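Local coordinates for protein aminotransferase (Bacillus subtilis, PDB 6L1O) that is a class I pyridoxal-phosphate-dependent aminotransferase encoded in the operon for biosynthesis of the dipeptide antibiotic bacilysin, at residues I302-F305 against T306-E310. Numbering follows the deposited sequence.
Sequences IDFF and TALCE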
ATOM      1  N   ILE B 302      18.942 -27.143   6.015  1.00 18.58           N
ATOM      2  CA  ILE B 302      18.522 -27.541   7.342  1.00 20.42           C
ATOM      3  C   ILE B 302      19.273 -28.782   7.822  1.00 21.93           C
ATOM      4  O   ILE B 302      19.831 -28.792   8.933  1.00 23.77           O
ATOM      5  CB  ILE B 302      17.014 -27.802   7.392  1.00 19.84           C
ATOM      6  CG1 ILE B 302      16.271 -26.463   7.351  1.00 17.19           C
ATOM      7  CG2 ILE B 302      16.637 -28.600   8.642  1.00 20.46           C
ATOM      8  CD1 ILE B 302      14.791 -26.642   7.022  1.00 20.07           C
ATOM      9  N   ASP B 303      19.325 -29.792   6.977  1.00 22.13           N
ATOM     10  CA  ASP B 303      20.051 -31.015   7.303  1.00 22.88           C
ATOM     11  C   ASP B 303      21.552 -30.781   7.486  1.00 23.44           C
ATOM     12  O   ASP B 303      22.134 -31.233   8.494  1.00 23.18           O
ATOM     13  CB  ASP B 303      19.793 -32.074   6.256  1.00 26.67           C
ATOM     14  CG  ASP B 303      18.370 -32.606   6.299  1.00 29.81           C
ATOM     15  OD1 ASP B 303      17.549 -32.157   7.135  1.00 32.13           O
ATOM     16  OD2 ASP B 303      18.051 -33.480   5.478  1.00 37.25           O
ATOM     17  N   PHE B 304      22.165 -30.097   6.533  1.00 19.52           N
ATOM     18  CA  PHE B 304      23.575 -29.682   6.630  1.00 22.43           C
ATOM     19  C   PHE B 304      23.912 -28.907   7.913  1.00 23.34           C
ATOM     20  O   PHE B 304      24.895 -29.239   8.621  1.00 20.28           O
ATOM     21  CB  PHE B 304      23.943 -28.833   5.440  1.00 23.00           C
ATOM     22  CG  PHE B 304      25.332 -28.248   5.498  1.00 23.38           C
ATOM     23  CD1 PHE B 304      26.455 -29.050   5.241  1.00 27.71           C
ATOM     24  CD2 PHE B 304      25.525 -26.913   5.814  1.00 25.83           C
ATOM     25  CE1 PHE B 304      27.736 -28.497   5.268  1.00 26.63           C
ATOM     26  CE2 PHE B 304      26.789 -26.361   5.873  1.00 23.06           C
ATOM     27  CZ  PHE B 304      27.898 -27.169   5.585  1.00 26.40           C
ATOM     28  N   PHE B 305      23.136 -27.850   8.164  1.00 19.21           N
ATOM     29  CA  PHE B 305      23.338 -26.966   9.269  1.00 19.39           C
ATOM     30  C   PHE B 305      23.129 -27.628  10.628  1.00 19.46           C
ATOM     31  O   PHE B 305      23.922 -27.437  11.556  1.00 24.87           O
ATOM     32  CB  PHE B 305      22.353 -25.772   9.177  1.00 20.14           C
ATOM     33  CG  PHE B 305      22.522 -24.746  10.268  1.00 18.91           C
ATOM     34  CD1 PHE B 305      23.587 -23.820  10.231  1.00 21.29           C
ATOM     35  CD2 PHE B 305      21.639 -24.702  11.320  1.00 18.24           C
ATOM     36  CE1 PHE B 305      23.745 -22.879  11.237  1.00 18.82           C
ATOM     37  CE2 PHE B 305      21.797 -23.779  12.339  1.00 16.85           C
ATOM     38  CZ  PHE B 305      22.822 -22.863  12.297  1.00 19.63           C
ATOM     39  N   THR B 306      22.043 -28.323  10.802  1.00 17.60           N
ATOM     40  CA  THR B 306      21.764 -28.931  12.121  1.00 20.40           C
ATOM     41  C   THR B 306      22.802 -30.067  12.425  1.00 24.42           C
ATOM     42  O   THR B 306      23.246 -30.277  13.576  1.00 23.29           O
ATOM     43  CB  THR B 306      20.335 -29.448  12.248  1.00 23.42           C
ATOM     44  OG1 THR B 306      20.025 -30.334  11.183  1.00 21.41           O
ATOM     45  CG2 THR B 306      19.309 -28.266  12.245  1.00 24.22           C
ATOM     46  N   ALA B 307      23.209 -30.777  11.389  1.00 21.72           N
ATOM     47  CA  ALA B 307      24.237 -31.830  11.580  1.00 24.49           C
ATOM     48  C   ALA B 307      25.558 -31.215  11.967  1.00 24.74           C
ATOM     49  O   ALA B 307      26.285 -31.751  12.804  1.00 27.88           O
ATOM     50  CB  ALA B 307      24.350 -32.688  10.322  1.00 26.46           C
ATOM     51  N   LEU B 308      25.876 -30.056  11.391  1.00 24.83           N
ATOM     52  CA  LEU B 308      27.133 -29.386  11.610  1.00 26.14           C
ATOM     53  C   LEU B 308      27.181 -28.733  13.012  1.00 26.55           C
ATOM     54  O   LEU B 308      28.224 -28.817  13.719  1.00 25.17           O
ATOM     55  CB  LEU B 308      27.368 -28.329  10.573  1.00 26.33           C
ATOM     56  CG  LEU B 308      28.747 -27.765  10.412  1.00 29.66           C
ATOM     57  CD1 LEU B 308      29.712 -28.874   9.962  1.00 32.65           C
ATOM     58  CD2 LEU B 308      28.725 -26.609   9.389  1.00 28.41           C
ATOM     59  N   CYS B 309      26.068 -28.110  13.409  1.00 22.90           N
ATOM     60  CA  CYS B 309      25.925 -27.574  14.764  1.00 23.64           C
ATOM     61  C   CYS B 309      26.126 -28.673  15.819  1.00 24.64           C
ATOM     62  O   CYS B 309      26.839 -28.447  16.785  1.00 25.11           O
ATOM     63  CB  CYS B 309      24.588 -26.879  14.966  1.00 23.15           C
ATOM     64  SG  CYS B 309      24.557 -25.267  14.138  1.00 24.84           S
ATOM     65  N   GLU B 310      25.504 -29.834  15.617  1.00 25.17           N
ATOM     66  CA  GLU B 310      25.608 -30.930  16.575  1.00 28.61           C
ATOM     67  C   GLU B 310      27.067 -31.450  16.683  1.00 28.25           C
ATOM     68  O   GLU B 310      27.610 -31.485  17.787  1.00 28.68           O
ATOM     69  CB  GLU B 310      24.664 -32.065  16.241  1.00 30.09           C
ATOM     70  CG  GLU B 310      24.655 -33.134  17.339  1.00 41.77           C
ATOM     71  CD  GLU B 310      23.369 -33.951  17.402  1.00 50.80           C
ATOM     72  OE1 GLU B 310      22.646 -34.036  16.381  1.00 56.43           O
ATOM     73  OE2 GLU B 310      23.069 -34.515  18.484  1.00 52.28           O
TER
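The carbonyl oxygen of I302 is gripped twice by T306. The backbone N of T306 reaches I302 O at 2.9 Å with an N-H...O angle of 166°, and T306 OG1 donates to the same I302 O at 2.7 Å, from the opposite face of the carbonyl plane. With chi1 at 54°, OG1 is flanked by both backbone branches of T306 and turned back along the helix toward I302 O, which gives the hydroxyl of the buried T306 a partner. This is a common bond of a helical threonine to the carbonyl four residues earlier, here in the long helix 289-313 of the class I aminotransferase fold. Three residues further along, F305 and C309 form a sulfur-aromatic contact: SG of C309 sits over one face of the F305 ring, 3.7 Å from its centroid and displaced toward the rim, with CZ of F305 the nearest ring atom to SG at 3.5 Å. The backbone of the same two residues is joined by C309 N to F305 O at 2.9 Å. F304 and L308 run side by side in the same direction, and CD2 of L308 meets CZ of F304 at 3.9 Å. Helix 374-385 covers these side chains, R378 touching F304 and V381 touching L308 and C309.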